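Local atomic coordinates of penicillin-binding protein 2 (Pbp2) (Helicobacter pylori, PDB entry 5LP5), a protein that probably cross-links peptidoglycan as a penicillin-binding transpeptidase and works with MreC in building the bacterial cell wall. Residues 191-196 with 399-404; 248-253 with 560-565; 300-305 with 440-445; 407-412 with 435-440. All blocks are in the same frame, centred on the assembly; numbering follows the deposited sequence.

Contact 1 of 4, residues 191-196 with 399-404; sequences IEKEYN and DLPNEF
Tyr195 reaches Asp399 through a single side-chain hydrogen bond, in which the phenol OH donates to Asp399 OD2 at 2.9 Å. The carboxylate oxygen receives it on the anti lone pair, the one facing away from OD1, and the ring and carboxylate planes stand 79° apart. Asp399 CG sits between its own backbone N and carbonyl carbon (chi1 60°), a turn that brings OD2 to the edge of the tyrosine ring. OD2 also accepts from the backbone N of Ala462, and OD1 from that of Phe461, so three donors grip the carboxylate and would be expected to hold it as an anion.

The docking joins the short helix 190-194 and the residue after it, in the region assigned to the PBP dimerisation family, to a loop of the region assigned to the transpeptidase family, and so illustrates how two modules of a class B penicillin-binding protein meet.

The other contacts are van der Waals packing, part of it against backbone carbonyls. Two pairs are apolar: Ile191 and Leu400 cross at about a right angle, CG1 meeting CD2 at 3.9 Å, and the extended Lys193 passes its CD over Pro401 CG at 4.0 Å. Ile191 CD1 rests on the carbonyl O of Asp399. Glu194, bent at chi2 (81°), lays CG against that same oxygen at 3.4 Å and carries its carboxylate alongside the Leu400-Pro401 peptide without hydrogen bonding to it.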
loop_
_atom_site.group_PDB
_atom_site.type_symbol
_atom_site.label_atom_id
_atom_site.label_comp_id
_atom_site.label_asym_id
_atom_site.label_seq_id
_atom_site.Cartn_x
_atom_site.Cartn_y
_atom_site.Cartn_z
ATOM N N ILE A 191 -17.221 0.279 -1.194
ATOM C CA ILE A 191 -16.500 1.290 -1.975
ATOM C C ILE A 191 -15.326 0.701 -2.755
ATOM O O ILE A 191 -15.082 1.098 -3.893
ATOM C CB ILE A 191 -16.024 2.446 -1.062
ATOM C CG1 ILE A 191 -17.221 3.288 -0.634
ATOM C CG2 ILE A 191 -14.998 3.343 -1.738
ATOM C CD1 ILE A 191 -17.816 4.157 -1.710
ATOM N N GLU A 192 -14.603 -0.237 -2.154
ATOM C CA GLU A 192 -13.495 -0.875 -2.855
ATOM C C GLU A 192 -13.998 -1.494 -4.144
ATOM O O GLU A 192 -13.287 -1.541 -5.139
ATOM C CB GLU A 192 -12.880 -1.969 -2.008
ATOM C CG GLU A 192 -12.084 -1.476 -0.818
ATOM C CD GLU A 192 -10.658 -1.058 -1.164
ATOM O OE1 GLU A 192 -10.418 -0.694 -2.343
ATOM O OE2 GLU A 192 -9.774 -1.085 -0.251
ATOM N N LYS A 193 -15.224 -2.006 -4.104
ATOM C CA LYS A 193 -15.830 -2.588 -5.276
ATOM C C LYS A 193 -16.455 -1.515 -6.165
ATOM O O LYS A 193 -16.195 -1.472 -7.350
ATOM C CB LYS A 193 -16.884 -3.607 -4.891
ATOM C CG LYS A 193 -17.253 -4.470 -6.072
ATOM C CD LYS A 193 -18.506 -5.265 -5.883
ATOM C CE LYS A 193 -18.998 -5.695 -7.253
ATOM N NZ LYS A 193 -20.070 -6.704 -7.136
ATOM N N GLU A 194 -17.270 -0.640 -5.591
ATOM C CA GLU A 194 -17.981 0.353 -6.388
ATOM C C GLU A 194 -16.984 1.198 -7.199
ATOM O O GLU A 194 -17.212 1.478 -8.375
ATOM C CB GLU A 194 -18.878 1.225 -5.499
ATOM C CG GLU A 194 -19.734 2.262 -6.235
ATOM C CD GLU A 194 -21.007 1.729 -6.847
ATOM O OE1 GLU A 194 -21.394 0.585 -6.563
ATOM O OE2 GLU A 194 -21.647 2.479 -7.597
ATOM N N TYR A 195 -15.866 1.567 -6.590
ATOM C CA TYR A 195 -14.912 2.445 -7.252
ATOM C C TYR A 195 -13.631 1.710 -7.613
ATOM O O TYR A 195 -12.539 2.295 -7.579
ATOM C CB TYR A 195 -14.646 3.692 -6.385
ATOM C CG TYR A 195 -15.819 4.668 -6.369
ATOM C CD1 TYR A 195 -16.700 4.715 -5.295
ATOM C CD2 TYR A 195 -16.053 5.525 -7.451
ATOM C CE1 TYR A 195 -17.769 5.589 -5.296
ATOM C CE2 TYR A 195 -17.110 6.400 -7.445
ATOM C CZ TYR A 195 -17.967 6.425 -6.371
ATOM O OH TYR A 195 -19.034 7.301 -6.356
ATOM N N ASN A 196 -13.771 0.433 -8.000
ATOM C CA ASN A 196 -12.599 -0.406 -8.281
ATOM C C ASN A 196 -11.759 0.147 -9.412
ATOM O O ASN A 196 -10.548 0.299 -9.278
ATOM C CB ASN A 196 -12.992 -1.811 -8.657
ATOM C CG ASN A 196 -11.813 -2.762 -8.605
ATOM O OD1 ASN A 196 -11.324 -3.067 -7.528
ATOM N ND2 ASN A 196 -11.351 -3.236 -9.759
ATOM N N ASP A 399 -23.902 5.403 -3.667
ATOM C CA ASP A 399 -22.767 4.873 -4.416
ATOM C C ASP A 399 -22.107 3.652 -3.726
ATOM O O ASP A 399 -20.918 3.658 -3.363
ATOM C CB ASP A 399 -21.756 5.988 -4.763
ATOM C CG ASP A 399 -21.183 6.696 -3.543
ATOM O OD1 ASP A 399 -21.787 6.671 -2.458
ATOM O OD2 ASP A 399 -20.102 7.284 -3.676
ATOM N N LEU A 400 -22.922 2.613 -3.547
ATOM C CA LEU A 400 -22.470 1.288 -3.144
ATOM C C LEU A 400 -23.109 0.301 -4.094
ATOM O O LEU A 400 -24.019 0.659 -4.841
ATOM C CB LEU A 400 -22.906 0.968 -1.713
ATOM C CG LEU A 400 -22.244 1.726 -0.573
ATOM C CD1 LEU A 400 -22.811 1.244 0.762
ATOM C CD2 LEU A 400 -20.745 1.509 -0.647
ATOM N N PRO A 401 -22.639 -0.957 -4.081
ATOM C CA PRO A 401 -23.339 -1.975 -4.863
ATOM C C PRO A 401 -24.640 -2.475 -4.201
ATOM O O PRO A 401 -24.757 -2.516 -2.966
ATOM C CB PRO A 401 -22.311 -3.109 -4.960
ATOM C CG PRO A 401 -21.043 -2.604 -4.340
ATOM C CD PRO A 401 -21.436 -1.496 -3.429
ATOM N N ASN A 402 -25.593 -2.838 -5.050
ATOM C CA ASN A 402 -26.825 -3.518 -4.647
ATOM C C ASN A 402 -27.606 -2.811 -3.562
ATOM O O ASN A 402 -27.857 -3.411 -2.541
ATOM C CB ASN A 402 -26.522 -4.940 -4.151
ATOM C CG ASN A 402 -26.255 -5.915 -5.275
ATOM O OD1 ASN A 402 -25.148 -5.978 -5.831
ATOM N ND2 ASN A 402 -27.268 -6.721 -5.594
ATOM N N GLU A 403 -28.014 -1.565 -3.765
ATOM C CA GLU A 403 -28.954 -0.947 -2.828
ATOM C C GLU A 403 -30.348 -1.567 -2.975
ATOM O O GLU A 403 -30.839 -1.756 -4.081
ATOM C CB GLU A 403 -29.046 0.550 -3.050
ATOM C CG GLU A 403 -29.777 1.253 -1.927
ATOM C CD GLU A 403 -30.099 2.685 -2.255
ATOM O OE1 GLU A 403 -29.516 3.218 -3.221
ATOM O OE2 GLU A 403 -30.938 3.268 -1.540
ATOM N N PHE A 404 -30.975 -1.887 -1.852
ATOM C CA PHE A 404 -32.318 -2.466 -1.855
ATOM C C PHE A 404 -33.392 -1.413 -2.068
ATOM O O PHE A 404 -33.371 -0.366 -1.432
ATOM C CB PHE A 404 -32.592 -3.163 -0.525
ATOM C CG PHE A 404 -31.984 -4.526 -0.409
ATOM C CD1 PHE A 404 -31.070 -4.998 -1.359
ATOM C CD2 PHE A 404 -32.285 -5.325 0.683
ATOM C CE1 PHE A 404 -30.510 -6.246 -1.238
ATOM C CE2 PHE A 404 -31.710 -6.571 0.811
ATOM C CZ PHE A 404 -30.834 -7.034 -0.156
#

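Contact 2 of 4, residues 248-253 with 560-565; sequences ENKRGA and ILVEHG
Gly252 and Val562 face each other as an antiparallel non-hydrogen-bonded pair, their CA atoms 4.4 Å apart, and the next pair, Ala253 with Leu561, is hydrogen-bonded in both directions. Ala253 N donates to Leu561 O and Leu561 N to Ala253 O, each at 2.9 Å; a third bond runs from Glu563 N to Arg251 O at 2.8 Å. Gly252 CA faces Leu561 O in a CA-H...O contact. These two strands, 252-258 and 556-562, are first and last in chain order, yet neighbours inside the five-stranded antiparallel sheet of the transpeptidase fold, and a type II beta turn runs from Val562 to Gly565.

Among the side chains, Val562 CG1 lies against Arg251 O and meets Lys250 CB at 4.2 Å. Glu563 sets its CB beside the same carbonyl oxygen, and its OE1 comes to 3.9 Å from Arg251 CB. The charged ends part company: Arg251, bent at chi2 and chi3, turns to Tyr537 OH and lies in a cation-pi contact with Tyr295, whereas Glu563 OE2 takes Tyr307 OH and a salt bridge from Arg301.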
loop_
_atom_site.group_PDB
_atom_site.type_symbol
_atom_site.label_atom_id
_atom_site.label_comp_id
_atom_site.label_asym_id
_atom_site.label_seq_id
_atom_site.Cartn_x
_atom_site.Cartn_y
_atom_site.Cartn_z
ATOM N N GLU A 248 -22.600 0.494 20.957
ATOM C CA GLU A 248 -21.531 -0.330 21.492
ATOM C C GLU A 248 -22.024 -1.708 21.890
ATOM O O GLU A 248 -21.317 -2.696 21.688
ATOM C CB GLU A 248 -20.872 0.367 22.673
ATOM C CG GLU A 248 -19.559 -0.247 23.112
ATOM C CD GLU A 248 -18.753 0.687 24.014
ATOM O OE1 GLU A 248 -18.926 1.924 23.910
ATOM O OE2 GLU A 248 -17.942 0.190 24.835
ATOM N N ASN A 249 -23.230 -1.775 22.448
ATOM C CA ASN A 249 -23.873 -3.055 22.794
ATOM C C ASN A 249 -25.154 -3.269 22.005
ATOM O O ASN A 249 -26.041 -3.960 22.460
ATOM C CB ASN A 249 -24.199 -3.089 24.294
ATOM C CG ASN A 249 -23.013 -3.507 25.139
ATOM O OD1 ASN A 249 -22.249 -4.389 24.735
ATOM N ND2 ASN A 249 -22.847 -2.878 26.317
ATOM N N LYS A 250 -25.246 -2.673 20.825
ATOM C CA LYS A 250 -26.498 -2.608 20.079
ATOM C C LYS A 250 -26.299 -3.067 18.639
ATOM O O LYS A 250 -25.229 -2.909 18.066
ATOM C CB LYS A 250 -27.035 -1.167 20.078
ATOM C CG LYS A 250 -26.973 -0.465 21.431
ATOM C CD LYS A 250 -27.687 0.877 21.435
ATOM C CE LYS A 250 -27.836 1.404 22.859
ATOM N NZ LYS A 250 -28.972 0.782 23.600
ATOM N N ARG A 251 -27.333 -3.644 18.044
ATOM C CA ARG A 251 -27.339 -3.878 16.598
ATOM C C ARG A 251 -28.287 -2.893 15.944
ATOM O O ARG A 251 -29.263 -2.470 16.543
ATOM C CB ARG A 251 -27.772 -5.296 16.242
ATOM C CG ARG A 251 -26.859 -6.360 16.802
ATOM C CD ARG A 251 -27.362 -6.832 18.148
ATOM N NE ARG A 251 -26.271 -7.065 19.076
ATOM C CZ ARG A 251 -26.411 -7.061 20.394
ATOM N NH1 ARG A 251 -27.595 -6.834 20.953
ATOM N NH2 ARG A 251 -25.365 -7.294 21.171
ATOM N N GLY A 252 -27.985 -2.523 14.705
ATOM C CA GLY A 252 -28.818 -1.573 13.979
ATOM C C GLY A 252 -27.989 -0.781 13.001
ATOM O O GLY A 252 -27.064 -1.319 12.405
ATOM N N ALA A 253 -28.337 0.489 12.832
ATOM C CA ALA A 253 -27.684 1.335 11.844
ATOM C C ALA A 253 -27.925 2.811 12.117
ATOM O O ALA A 253 -28.983 3.186 12.639
ATOM C CB ALA A 253 -28.173 0.994 10.457
ATOM N N ILE A 560 -31.687 6.853 12.831
ATOM C CA ILE A 560 -31.156 5.830 13.735
ATOM C C ILE A 560 -32.132 4.689 13.853
ATOM O O ILE A 560 -33.331 4.914 13.956
ATOM C CB ILE A 560 -30.881 6.397 15.147
ATOM C CG1 ILE A 560 -29.832 7.505 15.066
ATOM C CG2 ILE A 560 -30.391 5.307 16.095
ATOM C CD1 ILE A 560 -29.720 8.353 16.311
ATOM N N LEU A 561 -31.599 3.470 13.841
ATOM C CA LEU A 561 -32.405 2.266 13.960
ATOM C C LEU A 561 -31.726 1.220 14.848
ATOM O O LEU A 561 -30.670 0.701 14.484
ATOM C CB LEU A 561 -32.637 1.674 12.579
ATOM C CG LEU A 561 -33.210 0.262 12.625
ATOM C CD1 LEU A 561 -34.716 0.260 12.814
ATOM C CD2 LEU A 561 -32.840 -0.437 11.350
ATOM N N VAL A 562 -32.335 0.897 15.990
ATOM C CA VAL A 562 -31.773 -0.128 16.879
ATOM C C VAL A 562 -32.609 -1.398 16.848
ATOM O O VAL A 562 -33.767 -1.404 17.262
ATOM C CB VAL A 562 -31.639 0.345 18.345
ATOM C CG1 VAL A 562 -31.137 -0.783 19.232
ATOM C CG2 VAL A 562 -30.687 1.522 18.441
ATOM N N GLU A 563 -32.013 -2.480 16.363
ATOM C CA GLU A 563 -32.714 -3.745 16.301
ATOM C C GLU A 563 -33.150 -4.156 17.701
ATOM O O GLU A 563 -32.345 -4.165 18.630
ATOM C CB GLU A 563 -31.853 -4.830 15.644
ATOM C CG GLU A 563 -31.818 -4.715 14.126
ATOM C CD GLU A 563 -31.045 -5.836 13.462
ATOM O OE1 GLU A 563 -30.677 -6.794 14.152
ATOM O OE2 GLU A 563 -30.801 -5.770 12.249
ATOM N N HIS A 564 -34.440 -4.465 17.832
ATOM C CA HIS A 564 -35.032 -4.886 19.091
ATOM C C HIS A 564 -34.924 -3.780 20.138
ATOM O O HIS A 564 -34.929 -4.041 21.345
ATOM C CB HIS A 564 -34.392 -6.201 19.534
ATOM C CG HIS A 564 -34.528 -7.293 18.510
ATOM N ND1 HIS A 564 -35.745 -7.669 17.975
ATOM C CD2 HIS A 564 -33.600 -8.082 17.913
ATOM C CE1 HIS A 564 -35.560 -8.654 17.108
ATOM N NE2 HIS A 564 -34.267 -8.924 17.052
ATOM N N GLY A 565 -34.861 -2.535 19.648
ATOM C CA GLY A 565 -34.750 -1.338 20.490
ATOM C C GLY A 565 -36.012 -1.044 21.268
ATOM O O GLY A 565 -36.071 -0.082 22.037
#

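Contact 3 of 4, residues 300-305 with 440-445; sequences NRFANA and TPLQVL
Phe302 offers its carbonyl O to Leu442 N, the one hydrogen bond between the two segments, 3.1 Å long with the donor in the carbonyl plane. The amide it engages belongs to the first turn of helix 441-453, so a neighbouring loop supplies an acceptor that the helix itself lacks at its start. Within that helix start, Thr440 and Gln443 form a capping box: Thr440 OG1 accepts from Gln443 N at 3.2 Å, and Gln443 OE1 accepts from Thr440 N at 3.1 Å. The loop has its own polar brace, an Asx motif in which Asn300 OD1 takes Ala303 N at 3.0 Å and lies over the centre of the Phe302 ring.

Phe302 CG is turned between its backbone N and carbonyl carbon (chi1 59°), which sets the ring against Asn300 OD1 and side by side with Leu442. Leu442 CD1 lies at the ring edge, 4.0 Å from CD1 of Phe302 and 3.7 Å from Ala303 CB. Phe302 CB also meets Pro441 CB. Van der Waals contact with backbone carbonyls adds to this: Pro441 CG lies beside Arg301 O, and Thr440 CG2 touches Ala305 O at 3.4 Å.

Beyond the pair, Leu442 lies on Leu255 of strand 252-258, Pro441 on Leu561 of strand 556-562 and Trp544 of strand 542-549, and Phe302 on Leu400, placing the helix start between the central sheet and the loop.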
loop_
_atom_site.group_PDB
_atom_site.type_symbol
_atom_site.label_atom_id
_atom_site.label_comp_id
_atom_site.label_asym_id
_atom_site.label_seq_id
_atom_site.Cartn_x
_atom_site.Cartn_y
_atom_site.Cartn_z
ATOM N N ASN A 300 -24.983 -5.452 5.770
ATOM C CA ASN A 300 -25.082 -4.022 5.646
ATOM C C ASN A 300 -26.527 -3.640 5.961
ATOM O O ASN A 300 -27.443 -3.912 5.199
ATOM C CB ASN A 300 -24.690 -3.586 4.230
ATOM C CG ASN A 300 -24.710 -2.077 4.046
ATOM O OD1 ASN A 300 -25.601 -1.388 4.537
ATOM N ND2 ASN A 300 -23.716 -1.563 3.334
ATOM N N ARG A 301 -26.722 -2.996 7.098
ATOM C CA ARG A 301 -28.050 -2.692 7.571
ATOM C C ARG A 301 -28.611 -1.334 7.125
ATOM O O ARG A 301 -29.807 -1.111 7.276
ATOM C CB ARG A 301 -28.045 -2.764 9.086
ATOM C CG ARG A 301 -27.888 -4.181 9.607
ATOM C CD ARG A 301 -27.937 -4.202 11.126
ATOM N NE ARG A 301 -28.047 -5.557 11.655
ATOM C CZ ARG A 301 -27.046 -6.433 11.694
ATOM N NH1 ARG A 301 -25.820 -6.129 11.217
ATOM N NH2 ARG A 301 -27.267 -7.635 12.205
ATOM N N PHE A 302 -27.783 -0.426 6.595
ATOM C CA PHE A 302 -28.318 0.849 6.100
ATOM C C PHE A 302 -28.763 0.805 4.620
ATOM O O PHE A 302 -29.587 1.622 4.195
ATOM C CB PHE A 302 -27.365 2.045 6.383
ATOM C CG PHE A 302 -25.987 1.926 5.768
ATOM C CD1 PHE A 302 -25.773 2.205 4.421
ATOM C CD2 PHE A 302 -24.889 1.563 6.550
ATOM C CE1 PHE A 302 -24.505 2.083 3.854
ATOM C CE2 PHE A 302 -23.624 1.452 5.982
ATOM C CZ PHE A 302 -23.434 1.716 4.632
ATOM N N ALA A 303 -28.230 -0.161 3.863
ATOM C CA ALA A 303 -28.507 -0.307 2.418
ATOM C C ALA A 303 -29.011 -1.685 1.970
ATOM O O ALA A 303 -29.627 -1.798 0.906
ATOM C CB ALA A 303 -27.257 0.037 1.623
ATOM N N ASN A 304 -28.736 -2.730 2.750
ATOM C CA ASN A 304 -29.080 -4.103 2.345
ATOM C C ASN A 304 -29.835 -4.864 3.431
ATOM O O ASN A 304 -29.554 -6.036 3.705
ATOM C CB ASN A 304 -27.811 -4.857 1.937
ATOM C CG ASN A 304 -27.178 -4.266 0.701
ATOM O OD1 ASN A 304 -26.141 -3.605 0.756
ATOM N ND2 ASN A 304 -27.830 -4.465 -0.428
ATOM N N ALA A 305 -30.796 -4.176 4.038
ATOM C CA ALA A 305 -31.637 -4.734 5.101
ATOM C C ALA A 305 -32.929 -3.963 5.114
ATOM O O ALA A 305 -32.927 -2.724 4.955
ATOM C CB ALA A 305 -30.977 -4.624 6.458
ATOM N N THR A 440 -35.457 0.789 3.886
ATOM C CA THR A 440 -34.056 0.789 4.328
ATOM C C THR A 440 -33.816 2.053 5.130
ATOM O O THR A 440 -34.445 3.070 4.872
ATOM C CB THR A 440 -33.068 0.762 3.128
ATOM O OG1 THR A 440 -33.333 1.854 2.214
ATOM C CG2 THR A 440 -33.141 -0.577 2.375
ATOM N N PRO A 441 -32.918 1.998 6.128
ATOM C CA PRO A 441 -32.495 3.220 6.806
ATOM C C PRO A 441 -32.089 4.342 5.869
ATOM O O PRO A 441 -32.325 5.499 6.187
ATOM C CB PRO A 441 -31.314 2.756 7.643
ATOM C CG PRO A 441 -31.671 1.363 8.007
ATOM C CD PRO A 441 -32.416 0.804 6.827
ATOM N N LEU A 442 -31.523 4.008 4.713
ATOM C CA LEU A 442 -31.249 5.029 3.699
ATOM C C LEU A 442 -32.531 5.736 3.215
ATOM O O LEU A 442 -32.574 6.964 3.123
ATOM C CB LEU A 442 -30.461 4.444 2.527
ATOM C CG LEU A 442 -28.926 4.422 2.698
ATOM C CD1 LEU A 442 -28.256 3.634 1.568
ATOM C CD2 LEU A 442 -28.311 5.806 2.748
ATOM N N GLN A 443 -33.567 4.964 2.922
ATOM C CA GLN A 443 -34.836 5.526 2.443
ATOM C C GLN A 443 -35.417 6.520 3.435
ATOM O O GLN A 443 -35.846 7.628 3.045
ATOM C CB GLN A 443 -35.849 4.405 2.117
ATOM C CG GLN A 443 -35.548 3.738 0.770
ATOM C CD GLN A 443 -36.412 2.540 0.442
ATOM O OE1 GLN A 443 -36.811 1.776 1.320
ATOM N NE2 GLN A 443 -36.697 2.368 -0.843
ATOM N N VAL A 444 -35.398 6.139 4.716
ATOM C CA VAL A 444 -35.944 6.984 5.796
ATOM C C VAL A 444 -35.169 8.301 5.895
ATOM O O VAL A 444 -35.765 9.372 6.049
ATOM C CB VAL A 444 -35.892 6.253 7.146
ATOM C CG1 VAL A 444 -36.385 7.149 8.270
ATOM C CG2 VAL A 444 -36.716 4.975 7.093
ATOM N N LEU A 445 -33.841 8.202 5.793
ATOM C CA LEU A 445 -32.932 9.352 5.814
ATOM C C LEU A 445 -33.181 10.332 4.674
ATOM O O LEU A 445 -33.275 11.555 4.914
ATOM C CB LEU A 445 -31.477 8.870 5.753
ATOM C CG LEU A 445 -30.387 9.939 5.619
ATOM C CD1 LEU A 445 -30.092 10.634 6.934
ATOM C CD2 LEU A 445 -29.121 9.322 5.070
#

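Contact 4 of 4, residues 407-412 with 435-440; sequences IVPDNL and GSFLAT
Ile407 and Leu438 exchange two backbone hydrogen bonds, each 3.2 Å long and nearly straight. The first runs from Ile407 N to Leu438 O and the second from Leu438 N back to Ile407 O, with angles at hydrogen of 163° and 168°. Together they make one antiparallel hydrogen-bonded pair, a single bridge between two stretches with no strand of their own.

Packing spreads outward from this bridge. The Phe437 ring brings CD1 to 3.3 Å from Ile407 O, an oblique approach, and runs side by side with Val408, whose CG2 meets CE1 at 4.0 Å. The ring gets there with its CG opposite the backbone N (chi1 -160°), and an edge-to-face contact with Phe392 adds to its packing. Pro409 lies along the 436-437 backbone, CD at 3.7 Å from Phe437 CA, while its CB meets Ser436 CB. Ile407 CG2 rests on Ser436 O, and its CD1 touches Leu438 CD1 more loosely, at 4.4 Å.

Past Pro409, Asp410 caps the next helix through Trp413 N, and at the other end Thr440 is the N-cap of helix 441-453. The arrangement is that of an isolated beta-bridge, here drawing together the two ends of a connection that holds helices 411-418 and 424-430 within the transpeptidase region.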
loop_
_atom_site.group_PDB
_atom_site.type_symbol
_atom_site.label_atom_id
_atom_site.label_comp_id
_atom_site.label_asym_id
_atom_site.label_seq_id
_atom_site.Cartn_x
_atom_site.Cartn_y
_atom_site.Cartn_z
ATOM N N ILE A 407 -40.639 -2.002 -0.378
ATOM C CA ILE A 407 -41.941 -2.370 -0.844
ATOM C C ILE A 407 -42.887 -1.357 -0.256
ATOM O O ILE A 407 -43.046 -1.291 0.960
ATOM C CB ILE A 407 -42.341 -3.761 -0.330
ATOM C CG1 ILE A 407 -41.510 -4.830 -1.032
ATOM C CG2 ILE A 407 -43.824 -4.010 -0.571
ATOM C CD1 ILE A 407 -41.588 -6.180 -0.361
ATOM N N VAL A 408 -43.489 -0.552 -1.115
ATOM C CA VAL A 408 -44.639 0.251 -0.719
ATOM C C VAL A 408 -45.887 -0.522 -1.132
ATOM O O VAL A 408 -46.282 -0.499 -2.305
ATOM C CB VAL A 408 -44.629 1.666 -1.359
ATOM C CG1 VAL A 408 -45.949 2.391 -1.101
ATOM C CG2 VAL A 408 -43.472 2.483 -0.805
ATOM N N PRO A 409 -46.506 -1.219 -0.174
ATOM C CA PRO A 409 -47.562 -2.133 -0.567
ATOM C C PRO A 409 -48.761 -1.397 -1.156
ATOM O O PRO A 409 -49.193 -0.375 -0.609
ATOM C CB PRO A 409 -47.939 -2.821 0.747
ATOM C CG PRO A 409 -47.609 -1.807 1.782
ATOM C CD PRO A 409 -46.395 -1.104 1.283
ATOM N N ASP A 410 -49.261 -1.909 -2.281
ATOM C CA ASP A 410 -50.485 -1.404 -2.867
ATOM C C ASP A 410 -51.388 -2.559 -3.342
ATOM O O ASP A 410 -51.138 -3.745 -3.066
ATOM C CB ASP A 410 -50.178 -0.343 -3.964
ATOM C CG ASP A 410 -49.619 -0.939 -5.256
ATOM O OD1 ASP A 410 -49.491 -2.168 -5.363
ATOM O OD2 ASP A 410 -49.315 -0.175 -6.195
ATOM N N ASN A 411 -52.452 -2.181 -4.037
ATOM C CA ASN A 411 -53.426 -3.087 -4.594
ATOM C C ASN A 411 -52.769 -4.121 -5.512
ATOM O O ASN A 411 -52.833 -5.329 -5.298
ATOM C CB ASN A 411 -54.408 -2.217 -5.396
ATOM C CG ASN A 411 -55.505 -3.004 -6.041
ATOM O OD1 ASN A 411 -56.003 -3.973 -5.473
ATOM N ND2 ASN A 411 -55.914 -2.577 -7.230
ATOM N N LEU A 412 -52.111 -3.607 -6.535
ATOM C CA LEU A 412 -51.543 -4.438 -7.595
ATOM C C LEU A 412 -50.408 -5.288 -7.089
ATOM O O LEU A 412 -50.109 -6.322 -7.676
ATOM C CB LEU A 412 -50.998 -3.582 -8.738
ATOM C CG LEU A 412 -51.973 -2.867 -9.681
ATOM C CD1 LEU A 412 -52.791 -1.761 -9.000
ATOM C CD2 LEU A 412 -51.171 -2.290 -10.839
ATOM N N GLY A 435 -47.442 -3.961 8.426
ATOM C CA GLY A 435 -47.891 -4.977 7.479
ATOM C C GLY A 435 -46.833 -5.240 6.421
ATOM O O GLY A 435 -45.665 -5.479 6.745
ATOM N N SER A 436 -47.222 -5.157 5.155
ATOM C CA SER A 436 -46.299 -5.468 4.064
ATOM C C SER A 436 -45.381 -4.286 3.639
ATOM O O SER A 436 -44.836 -4.277 2.530
ATOM C CB SER A 436 -47.093 -6.035 2.879
ATOM O OG SER A 436 -47.508 -7.373 3.150
ATOM N N PHE A 437 -45.187 -3.311 4.530
ATOM C CA PHE A 437 -44.373 -2.107 4.238
ATOM C C PHE A 437 -42.948 -2.314 4.748
ATOM O O PHE A 437 -42.761 -2.587 5.932
ATOM C CB PHE A 437 -44.999 -0.862 4.912
ATOM C CG PHE A 437 -44.567 0.486 4.321
ATOM C CD1 PHE A 437 -43.375 0.652 3.625
ATOM C CD2 PHE A 437 -45.382 1.607 4.498
ATOM C CE1 PHE A 437 -43.021 1.896 3.109
ATOM C CE2 PHE A 437 -45.028 2.843 3.983
ATOM C CZ PHE A 437 -43.843 2.990 3.289
ATOM N N LEU A 438 -41.969 -2.183 3.846
ATOM C CA LEU A 438 -40.539 -2.277 4.194
ATOM C C LEU A 438 -39.656 -1.170 3.585
ATOM O O LEU A 438 -39.793 -0.796 2.419
ATOM C CB LEU A 438 -39.988 -3.630 3.767
ATOM C CG LEU A 438 -40.611 -4.842 4.427
ATOM C CD1 LEU A 438 -40.047 -6.098 3.776
ATOM C CD2 LEU A 438 -40.359 -4.825 5.924
ATOM N N ALA A 439 -38.732 -0.666 4.391
ATOM C CA ALA A 439 -37.817 0.357 3.937
ATOM C C ALA A 439 -36.437 0.103 4.486
ATOM O O ALA A 439 -36.269 -0.706 5.394
ATOM C CB ALA A 439 -38.309 1.722 4.362
ATOM N N THR A 440 -35.457 0.789 3.886
ATOM C CA THR A 440 -34.056 0.789 4.328
ATOM C C THR A 440 -33.816 2.053 5.130
ATOM O O THR A 440 -34.445 3.070 4.872
ATOM C CB THR A 440 -33.068 0.762 3.128
ATOM O OG1 THR A 440 -33.333 1.854 2.214
ATOM C CG2 THR A 440 -33.141 -0.577 2.375
#

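How the contacts relate
The four contacts show how bonding changes with place in the fold. Contacts 2 and 3 are buried and share a neighbourhood: the Glu563-Arg301 salt bridge and the packing of Leu561 on Pro441 tie the strand pair to the helix start. Contacts 1 and 4 are only partly buried. Contact 1 alone spans two family regions and relies on a side-chain bond; contacts 2 and 4 rest on paired backbone bonds, continued into a sheet in the former and stopped after one bridge in the latter. Contact 3 has one backbone bond to a helix start amid apolar packing. It is central, sharing Thr440 with contact 4 and touching contact 1, where Phe404 N probably bonds Ala303 O.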